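Putative endonuclease/exonuclease/phosphatase family protein (Bacteroides vulgatus ATCC 8482, PDB 3G6S) probably hydrolyses phosphodiester bonds of nucleic acids as a member of the DNase I-like endonuclease/exonuclease/phosphatase family. Local coordinates at residues R12-Q17 and L48-Q53; E38-G43 and F82-K87; C114-T119 and H138-G143. One frame throughout, in Å; residues are numbered along the deposited sequence.

How the contacts relate
Contacts 1 and 2 are interleaved along the chain: strand 41-45, paired with 81-84 in contact 2, runs on into helix 49-58, whose first turn meets the 12-17 loop in contact 1. Their centres are 21 Å apart, yet they touch where Phe52 CE1 lies 3.5 Å from Phe82 CZ. Contact 3 belongs to the second sheet of the sandwich and touches neither, its centre being 18 Å from that of contact 1 and 24 Å from that of contact 2. Contacts 1 and 3 involve loops that follow strands 2-10, 41-45 and 131-138, at strand ends of the kind that carry the active site in DNase I-like enzymes.

Contact 1: R12-Q17 and L48-Q53; sequences RYDNPQ and LHNQFQ
Leu48 lies alongside Tyr13, the two side chains pointing the same way, with Leu48 CG 3.9 Å from Tyr13 CB and Leu48 CD1 slanting toward the near rim of the phenol ring. The same CD1 methyl also rests on the backbone of the loop, 3.6 Å from Asp14 O. From the other side of the ring comes the Arg12 guanidinium, with Tyr13 CE2 3.7 Å above the centre of its plane; Arg12 itself is drawn off by a salt bridge to Asp18. Tyr13 CG is wedged between its backbone N and carbonyl carbon (chi1 75°), which directs the ring away from helix 49-58 while CB stays against it. Leu48 is the N-cap residue of that helix, in the short link after strand 41-45, and the 12-17 loop follows strand 2-10, its neighbour in the same sheet of the DNase I-like sandwich. Buried Gln51 reaches out from the first turn with its chain extended beyond CG, placing CD 3.6 Å from Asp14 CB and its amide against the backbone of residues 12 to 14. An alanine in place of Gln51 is likely to open a gap beside this backbone and deprive it of a polar neighbour. Nearer the surface, the Asp14 carboxylate stands across the Asn50 amide, the planes 83° apart, and OD2 also receives a weak hydrogen bond from Gln24.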
loop_
_atom_site.group_PDB
_atom_site.type_symbol
_atom_site.label_atom_id
_atom_site.label_comp_id
_atom_site.label_asym_id
_atom_site.label_seq_id
_atom_site.Cartn_x
_atom_site.Cartn_y
_atom_site.Cartn_z
ATOM N N ARG A 12 9.034 -6.994 0.437
ATOM C CA ARG A 12 9.521 -8.339 0.769
ATOM C C ARG A 12 10.249 -8.297 2.112
ATOM O O ARG A 12 11.352 -7.761 2.205
ATOM C CB ARG A 12 10.477 -8.847 -0.312
ATOM C CG ARG A 12 11.183 -10.133 0.058
ATOM C CD ARG A 12 10.231 -11.300 0.162
ATOM N NE ARG A 12 10.911 -12.460 0.726
ATOM C CZ ARG A 12 10.351 -13.650 0.919
ATOM N NH1 ARG A 12 9.083 -13.855 0.591
ATOM N NH2 ARG A 12 11.060 -14.635 1.451
ATOM N N TYR A 13 9.644 -8.872 3.145
ATOM C CA TYR A 13 10.256 -8.853 4.466
ATOM C C TYR A 13 11.688 -9.389 4.464
ATOM O O TYR A 13 12.061 -10.208 3.620
ATOM C CB TYR A 13 9.396 -9.639 5.465
ATOM C CG TYR A 13 9.476 -11.133 5.311
ATOM C CD1 TYR A 13 10.448 -11.871 5.985
ATOM C CD2 TYR A 13 8.582 -11.814 4.490
ATOM C CE1 TYR A 13 10.523 -13.254 5.848
ATOM C CE2 TYR A 13 8.649 -13.196 4.344
ATOM C CZ TYR A 13 9.618 -13.910 5.024
ATOM O OH TYR A 13 9.686 -15.282 4.886
ATOM N N ASP A 14 12.476 -8.896 5.417
ATOM C CA ASP A 14 13.876 -9.279 5.591
ATOM C C ASP A 14 14.014 -10.762 5.925
ATOM O O ASP A 14 13.608 -11.205 6.999
ATOM C CB ASP A 14 14.504 -8.454 6.721
ATOM C CG ASP A 14 15.985 -8.757 6.923
ATOM O OD1 ASP A 14 16.388 -9.932 6.775
ATOM O OD2 ASP A 14 16.746 -7.817 7.248
ATOM N N ASN A 15 14.603 -11.518 5.005
ATOM C CA ASN A 15 14.807 -12.949 5.203
ATOM C C ASN A 15 16.207 -13.360 4.741
ATOM O O ASN A 15 16.489 -13.378 3.538
ATOM C CB ASN A 15 13.759 -13.741 4.427
ATOM C CG ASN A 15 13.933 -15.234 4.588
ATOM O OD1 ASN A 15 14.819 -15.688 5.319
ATOM N ND2 ASN A 15 13.090 -16.010 3.910
ATOM N N PRO A 16 17.093 -13.718 5.695
ATOM C CA PRO A 16 18.471 -14.126 5.383
ATOM C C PRO A 16 18.586 -15.243 4.344
ATOM O O PRO A 16 19.610 -15.381 3.668
ATOM C CB PRO A 16 19.030 -14.528 6.748
ATOM C CG PRO A 16 17.820 -14.997 7.485
ATOM C CD PRO A 16 16.784 -13.968 7.115
ATOM N N GLN A 17 17.526 -16.033 4.221
ATOM C CA GLN A 17 17.483 -17.139 3.270
ATOM C C GLN A 17 17.409 -16.639 1.820
ATOM O O GLN A 17 17.695 -17.386 0.888
ATOM C CB GLN A 17 16.276 -18.012 3.598
ATOM C CG GLN A 17 16.148 -19.288 2.799
ATOM C CD GLN A 17 14.994 -20.146 3.310
ATOM O OE1 GLN A 17 13.830 -19.717 3.280
ATOM N NE2 GLN A 17 15.309 -21.356 3.793
ATOM N N LEU A 48 9.369 -5.363 8.167
ATOM C CA LEU A 48 9.726 -5.735 9.535
ATOM C C LEU A 48 10.327 -4.519 10.243
ATOM O O LEU A 48 10.786 -3.567 9.597
ATOM C CB LEU A 48 10.722 -6.903 9.531
ATOM C CG LEU A 48 10.166 -8.236 9.014
ATOM C CD1 LEU A 48 11.266 -9.284 8.970
ATOM C CD2 LEU A 48 9.026 -8.695 9.903
ATOM N N HIS A 49 10.328 -4.560 11.570
ATOM C CA HIS A 49 10.842 -3.450 12.359
ATOM C C HIS A 49 12.233 -2.936 11.973
ATOM O O HIS A 49 12.464 -1.724 11.924
ATOM C CB HIS A 49 10.827 -3.789 13.848
ATOM C CG HIS A 49 11.266 -2.647 14.702
ATOM N ND1 HIS A 49 12.595 -2.371 14.939
ATOM C CD2 HIS A 49 10.563 -1.646 15.280
ATOM C CE1 HIS A 49 12.691 -1.246 15.626
ATOM N NE2 HIS A 49 11.474 -0.785 15.845
ATOM N N ASN A 50 13.164 -3.837 11.697
ATOM C CA ASN A 50 14.488 -3.385 11.317
ATOM C C ASN A 50 14.406 -2.709 9.956
ATOM O O ASN A 50 15.112 -1.734 9.708
ATOM C CB ASN A 50 15.449 -4.564 11.277
ATOM C CG ASN A 50 15.029 -5.605 10.287
ATOM O OD1 ASN A 50 15.341 -5.504 9.101
ATOM N ND2 ASN A 50 14.304 -6.618 10.758
ATOM N N GLN A 51 13.533 -3.215 9.081
ATOM C CA GLN A 51 13.370 -2.627 7.746
ATOM C C GLN A 51 12.667 -1.270 7.864
ATOM O O GLN A 51 12.966 -0.333 7.121
ATOM C CB GLN A 51 12.542 -3.531 6.830
ATOM C CG GLN A 51 13.078 -4.931 6.675
ATOM C CD GLN A 51 12.220 -5.779 5.771
ATOM O OE1 GLN A 51 12.409 -5.793 4.560
ATOM N NE2 GLN A 51 11.253 -6.476 6.352
ATOM N N PHE A 52 11.727 -1.167 8.794
ATOM C CA PHE A 52 11.035 0.085 8.993
ATOM C C PHE A 52 12.078 1.122 9.391
ATOM O O PHE A 52 12.086 2.236 8.868
ATOM C CB PHE A 52 10.004 -0.061 10.096
ATOM C CG PHE A 52 9.201 1.176 10.330
ATOM C CD1 PHE A 52 8.191 1.542 9.449
ATOM C CD2 PHE A 52 9.447 1.974 11.435
ATOM C CE1 PHE A 52 7.428 2.690 9.671
ATOM C CE2 PHE A 52 8.693 3.123 11.665
ATOM C CZ PHE A 52 7.678 3.480 10.780
ATOM N N GLN A 53 12.966 0.749 10.311
ATOM C CA GLN A 53 14.018 1.660 10.773
ATOM C C GLN A 53 14.981 2.063 9.654
ATOM O O GLN A 53 15.448 3.200 9.618
ATOM C CB GLN A 53 14.815 1.033 11.925
ATOM C CG GLN A 53 14.088 1.030 13.268
ATOM C CD GLN A 53 13.656 2.434 13.712
ATOM O OE1 GLN A 53 12.701 3.008 13.175
ATOM N NE2 GLN A 53 14.366 2.991 14.692
#

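Contact 2: E38-G43 and F82-K87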
loop_
_atom_site.group_PDB
_atom_site.type_symbol
_atom_site.label_atom_id
_atom_site.label_comp_id
_atom_site.label_asym_id
_atom_site.label_seq_id
_atom_site.Cartn_x
_atom_site.Cartn_y
_atom_site.Cartn_z
ATOM N N GLU A 38 10.480 10.866 -6.528
ATOM C CA GLU A 38 9.846 11.864 -5.671
ATOM C C GLU A 38 8.467 11.477 -5.180
ATOM O O GLU A 38 7.505 12.227 -5.333
ATOM C CB GLU A 38 9.762 13.195 -6.398
ATOM C CG GLU A 38 11.108 13.812 -6.643
ATOM C CD GLU A 38 10.998 15.175 -7.258
ATOM O OE1 GLU A 38 10.489 15.270 -8.400
ATOM O OE2 GLU A 38 11.414 16.150 -6.593
ATOM N N LEU A 39 8.379 10.298 -4.589
ATOM C CA LEU A 39 7.124 9.813 -4.054
ATOM C C LEU A 39 6.666 10.718 -2.900
ATOM O O LEU A 39 7.452 11.047 -2.023
ATOM C CB LEU A 39 7.314 8.368 -3.584
ATOM C CG LEU A 39 7.000 7.291 -4.628
ATOM C CD1 LEU A 39 7.451 7.723 -6.017
ATOM C CD2 LEU A 39 7.659 5.988 -4.217
ATOM N N ASP A 40 5.403 11.130 -2.922
ATOM C CA ASP A 40 4.853 11.987 -1.881
ATOM C C ASP A 40 4.322 11.149 -0.733
ATOM O O ASP A 40 4.533 11.470 0.437
ATOM C CB ASP A 40 3.704 12.845 -2.419
ATOM C CG ASP A 40 4.174 13.990 -3.293
ATOM O OD1 ASP A 40 5.076 14.741 -2.863
ATOM O OD2 ASP A 40 3.615 14.153 -4.403
ATOM N N ILE A 41 3.610 10.083 -1.076
ATOM C CA ILE A 41 3.028 9.189 -0.082
ATOM C C ILE A 41 3.193 7.757 -0.562
ATOM O O ILE A 41 2.885 7.440 -1.712
ATOM C CB ILE A 41 1.540 9.491 0.138
ATOM C CG1 ILE A 41 1.403 10.880 0.745
ATOM C CG2 ILE A 41 0.931 8.453 1.059
ATOM C CD1 ILE A 41 -0.031 11.342 0.858
ATOM N N VAL A 42 3.683 6.895 0.321
ATOM C CA VAL A 42 3.915 5.504 -0.024
ATOM C C VAL A 42 3.346 4.551 1.017
ATOM O O VAL A 42 3.613 4.699 2.206
ATOM C CB VAL A 42 5.428 5.202 -0.134
ATOM C CG1 VAL A 42 5.636 3.808 -0.707
ATOM C CG2 VAL A 42 6.117 6.244 -0.976
ATOM N N GLY A 43 2.559 3.582 0.570
ATOM C CA GLY A 43 2.026 2.589 1.479
ATOM C C GLY A 43 2.810 1.338 1.144
ATOM O O GLY A 43 2.748 0.867 0.009
ATOM N N PHE A 82 4.580 6.167 4.372
ATOM C CA PHE A 82 5.646 7.158 4.447
ATOM C C PHE A 82 5.219 8.377 3.650
ATOM O O PHE A 82 4.653 8.250 2.565
ATOM C CB PHE A 82 6.964 6.593 3.911
ATOM C CG PHE A 82 7.661 5.681 4.878
ATOM C CD1 PHE A 82 7.174 4.403 5.120
ATOM C CD2 PHE A 82 8.780 6.118 5.586
ATOM C CE1 PHE A 82 7.790 3.564 6.057
ATOM C CE2 PHE A 82 9.407 5.286 6.530
ATOM C CZ PHE A 82 8.907 4.008 6.764
ATOM N N TYR A 83 5.477 9.556 4.197
ATOM C CA TYR A 83 5.090 10.790 3.536
ATOM C C TYR A 83 6.128 11.895 3.730
ATOM O O TYR A 83 6.968 11.828 4.639
ATOM C CB TYR A 83 3.759 11.266 4.096
ATOM C CG TYR A 83 3.800 11.534 5.580
ATOM C CD1 TYR A 83 3.682 10.490 6.509
ATOM C CD2 TYR A 83 3.976 12.836 6.064
ATOM C CE1 TYR A 83 3.737 10.751 7.882
ATOM C CE2 TYR A 83 4.032 13.095 7.429
ATOM C CZ TYR A 83 3.910 12.055 8.330
ATOM O OH TYR A 83 3.948 12.333 9.684
ATOM N N ARG A 84 6.059 12.911 2.872
ATOM C CA ARG A 84 6.961 14.060 2.949
ATOM C C ARG A 84 6.612 14.909 4.179
ATOM O O ARG A 84 5.537 15.502 4.239
ATOM C CB ARG A 84 6.822 14.913 1.686
ATOM C CG ARG A 84 7.308 14.235 0.429
ATOM C CD ARG A 84 8.810 14.077 0.457
ATOM N NE ARG A 84 9.473 15.368 0.553
ATOM C CZ ARG A 84 9.405 16.306 -0.383
ATOM N NH1 ARG A 84 8.705 16.087 -1.490
ATOM N NH2 ARG A 84 10.025 17.466 -0.204
ATOM N N LYS A 85 7.521 14.967 5.151
ATOM C CA LYS A 85 7.310 15.734 6.386
ATOM C C LYS A 85 6.913 17.182 6.118
ATOM O O LYS A 85 6.014 17.718 6.766
ATOM C CB LYS A 85 8.587 15.741 7.231
ATOM C CG LYS A 85 9.267 14.394 7.336
ATOM C CD LYS A 85 10.649 14.482 7.979
ATOM C CE LYS A 85 10.567 14.638 9.488
ATOM N NZ LYS A 85 11.901 14.470 10.133
ATOM N N ASP A 86 7.594 17.799 5.156
ATOM C CA ASP A 86 7.368 19.191 4.795
ATOM C C ASP A 86 6.145 19.444 3.917
ATOM O O ASP A 86 5.660 20.571 3.841
ATOM C CB ASP A 86 8.624 19.760 4.116
ATOM C CG ASP A 86 9.053 18.957 2.894
ATOM O OD1 ASP A 86 9.421 17.762 3.042
ATOM O OD2 ASP A 86 9.027 19.522 1.773
ATOM N N LYS A 87 5.639 18.412 3.253
ATOM C CA LYS A 87 4.472 18.589 2.397
ATOM C C LYS A 87 3.136 18.315 3.068
ATOM O O LYS A 87 2.176 19.052 2.858
ATOM C CB LYS A 87 4.567 17.699 1.160
ATOM C CG LYS A 87 5.329 18.280 -0.005
ATOM C CD LYS A 87 4.778 17.655 -1.275
ATOM C CE LYS A 87 5.522 18.084 -2.513
ATOM N NZ LYS A 87 4.856 17.503 -3.711
#
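Asp40 and Lys87 meet at an oblique angle, the lysine running out extended beyond CG so that NZ reaches Asp40 OD1 at 2.9 Å in a salt bridge. The ammonium approaches on the syn side of the carboxylate, 29° out of its plane, and Lys87 CD packs close to the same oxygen. The other oxygen, OD2, accepts a hydrogen bond from the backbone N of Arg5 on strand 2-10, so each oxygen of this buried carboxylate has a partner. Arg84 takes a different course: its chain bends at chi2 and chi3 and turns the guanidinium toward Asp86, where NH2 forms a salt bridge to OD2 at 3.0 Å. Its NH1 stays 4.1 Å from Asp40 OD1, a distance at which it probably still adds to the positive field around that oxygen. One face of the guanidinium has Lys87 CG over it, offset toward the rim.

Next to these charged groups, strands 41-43 and 82-84 run antiparallel in the seven-stranded sheet of the DNase I-like sandwich. Val42 and Phe82 form a hydrogen-bonded pair, with 2.8 Å both from Val42 N to Phe82 O and from Phe82 N to Val42 O; Arg84 N to Asp40 O, at 3.2 Å, continues the pairing. Ile41 and Tyr83 form the adjacent non-hydrogen-bonded pair, their side chains crossing on one face of the sheet with Ile41 CG1 4.1 Å from Tyr83 CB. Tyr83 CG sits between backbone N and carbonyl carbon (chi1 60°), and its ring leads away from Ile41 to an edge-to-face meeting with Phe123 of the second sheet. On the other face, the Phe82 ring leans away from strand 41-43 and packs against Leu55 and Arg56 of helix 49-58.

Contact 3: C114-T119 and H138-G143; sequences CVRIAT and HFDHVG
Arg116 has the largest share of the surface buried here, its side chain laid across the loop that follows strand 131-138 in the second sheet of the DNase I-like sandwich, just before helix 144-161. The residue precedes strand 117-125, which is antiparallel to 131-138, so the contact lies where the two neighbouring strands give way to looser chain. CG stands anti to the carbonyl carbon (chi1 -61°) and the chain then bends at chi2, which brings CD to 3.1 Å from His138 O and swings the guanidinium over the backbone of the loop. Phe139 O lies 3.5 Å above one guanidinium face, toward its rim, and Asp140 CA is on that face as well.

His138 receives the end of the arginine on the flat of its imidazole. Arg116 NH1 is poised 3.4 Å above the ring plane, over its centre and almost equally far from all five ring atoms, while the guanidinium is steeply tilted, 69° from the imidazole. The arginine thus meets the ring by its NH1 end rather than lying flat upon it. His138 ND1 makes a weak hydrogen bond with Asp172 O, which should help to fix the ring's rotation. The other terminal nitrogen, Arg116 NH2, comes to the edge of the His141 ring, 3.8 Å from its CD2.

Asp140 contributes charge more than a bond: its OD2 is 4.3 Å from Arg116 NH2, but it stands off to the side of the guanidinium plane, where the charges can attract without a hydrogen bond. That oxygen instead accepts from Val142 N at 3.1 Å, an Asx turn. A water joins the two backbones, accepting from Ile117 N at 3.0 Å and donating to His138 O at 2.9 Å.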
loop_
_atom_site.group_PDB
_atom_site.type_symbol
_atom_site.label_atom_id
_atom_site.label_comp_id
_atom_site.label_asym_id
_atom_site.label_seq_id
_atom_site.Cartn_x
_atom_site.Cartn_y
_atom_site.Cartn_z
ATOM N N CYS A 114 -3.063 -15.809 8.380
ATOM C CA CYS A 114 -2.073 -14.961 9.044
ATOM C C CYS A 114 -2.764 -13.681 9.491
ATOM O O CYS A 114 -3.644 -13.174 8.795
ATOM C CB CYS A 114 -0.943 -14.577 8.084
ATOM S SG CYS A 114 0.019 -15.948 7.413
ATOM N N VAL A 115 -2.366 -13.150 10.641
ATOM C CA VAL A 115 -2.961 -11.914 11.135
ATOM C C VAL A 115 -2.725 -10.800 10.102
ATOM O O VAL A 115 -1.637 -10.682 9.533
ATOM C CB VAL A 115 -2.351 -11.511 12.507
ATOM C CG1 VAL A 115 -0.832 -11.404 12.408
ATOM C CG2 VAL A 115 -2.944 -10.186 12.968
ATOM N N ARG A 116 -3.749 -9.991 9.851
ATOM C CA ARG A 116 -3.637 -8.914 8.875
ATOM C C ARG A 116 -4.053 -7.560 9.456
ATOM O O ARG A 116 -4.833 -7.498 10.410
ATOM C CB ARG A 116 -4.487 -9.246 7.645
ATOM C CG ARG A 116 -4.061 -10.527 6.928
ATOM C CD ARG A 116 -2.671 -10.399 6.315
ATOM N NE ARG A 116 -2.112 -11.701 5.962
ATOM C CZ ARG A 116 -0.993 -11.883 5.267
ATOM N NH1 ARG A 116 -0.294 -10.840 4.835
ATOM N NH2 ARG A 116 -0.568 -13.115 5.002
ATOM N N ILE A 117 -3.527 -6.477 8.889
ATOM C CA ILE A 117 -3.858 -5.139 9.366
ATOM C C ILE A 117 -3.962 -4.098 8.257
ATOM O O ILE A 117 -3.583 -4.330 7.103
ATOM C CB ILE A 117 -2.801 -4.597 10.349
ATOM C CG1 ILE A 117 -1.434 -4.557 9.661
ATOM C CG2 ILE A 117 -2.783 -5.427 11.618
ATOM C CD1 ILE A 117 -0.332 -3.965 10.507
ATOM N N ALA A 118 -4.474 -2.938 8.641
ATOM C CA ALA A 118 -4.605 -1.799 7.745
ATOM C C ALA A 118 -4.171 -0.589 8.568
ATOM O O ALA A 118 -4.591 -0.435 9.708
ATOM C CB ALA A 118 -6.051 -1.640 7.293
ATOM N N THR A 119 -3.295 0.237 8.016
ATOM C CA THR A 119 -2.854 1.437 8.717
ATOM C C THR A 119 -3.405 2.615 7.913
ATOM O O THR A 119 -3.324 2.619 6.687
ATOM C CB THR A 119 -1.307 1.519 8.811
ATOM O OG1 THR A 119 -0.840 0.556 9.764
ATOM C CG2 THR A 119 -0.857 2.909 9.254
ATOM N N HIS A 138 -2.630 -5.026 3.805
ATOM C CA HIS A 138 -2.069 -6.275 3.254
ATOM C C HIS A 138 -3.070 -7.399 3.527
ATOM O O HIS A 138 -3.242 -7.805 4.671
ATOM C CB HIS A 138 -0.739 -6.630 3.929
ATOM C CG HIS A 138 0.044 -7.679 3.203
ATOM N ND1 HIS A 138 -0.471 -8.376 2.131
ATOM C CD2 HIS A 138 1.314 -8.118 3.364
ATOM C CE1 HIS A 138 0.454 -9.199 1.658
ATOM N NE2 HIS A 138 1.544 -9.061 2.388
ATOM N N PHE A 139 -3.728 -7.894 2.478
ATOM C CA PHE A 139 -4.736 -8.957 2.599
ATOM C C PHE A 139 -4.187 -10.382 2.727
ATOM O O PHE A 139 -3.017 -10.642 2.440
ATOM C CB PHE A 139 -5.684 -8.897 1.396
ATOM C CG PHE A 139 -6.802 -7.900 1.544
ATOM C CD1 PHE A 139 -6.634 -6.737 2.283
ATOM C CD2 PHE A 139 -8.021 -8.111 0.911
ATOM C CE1 PHE A 139 -7.666 -5.805 2.389
ATOM C CE2 PHE A 139 -9.053 -7.182 1.015
ATOM C CZ PHE A 139 -8.874 -6.030 1.752
ATOM N N ASP A 140 -5.054 -11.299 3.165
ATOM C CA ASP A 140 -4.709 -12.712 3.325
ATOM C C ASP A 140 -4.787 -13.409 1.962
ATOM O O ASP A 140 -5.728 -13.190 1.201
ATOM C CB ASP A 140 -5.684 -13.391 4.293
ATOM C CG ASP A 140 -5.336 -14.856 4.554
ATOM O OD1 ASP A 140 -6.166 -15.568 5.150
ATOM O OD2 ASP A 140 -4.232 -15.301 4.174
ATOM N N HIS A 141 -3.804 -14.252 1.659
ATOM C CA HIS A 141 -3.781 -14.961 0.385
ATOM C C HIS A 141 -4.662 -16.210 0.389
ATOM O O HIS A 141 -5.138 -16.649 -0.663
ATOM C CB HIS A 141 -2.353 -15.350 0.026
ATOM C CG HIS A 141 -1.662 -16.121 1.099
ATOM N ND1 HIS A 141 -1.204 -17.410 0.913
ATOM C CD2 HIS A 141 -1.361 -15.795 2.375
ATOM C CE1 HIS A 141 -0.653 -17.840 2.032
ATOM N NE2 HIS A 141 -0.734 -16.879 2.937
ATOM N N VAL A 142 -4.888 -16.774 1.570
ATOM C CA VAL A 142 -5.719 -17.972 1.683
ATOM C C VAL A 142 -7.185 -17.697 2.050
ATOM O O VAL A 142 -8.096 -18.261 1.444
ATOM C CB VAL A 142 -5.130 -18.957 2.716
ATOM C CG1 VAL A 142 -6.042 -20.164 2.851
ATOM C CG2 VAL A 142 -3.735 -19.398 2.280
ATOM N N GLY A 143 -7.404 -16.827 3.032
ATOM C CA GLY A 143 -8.754 -16.520 3.471
ATOM C C GLY A 143 -9.664 -15.788 2.503
ATOM O O GLY A 143 -9.520 -14.582 2.285
HETATM O O HOH W 1 -1.480 -7.098 6.800
#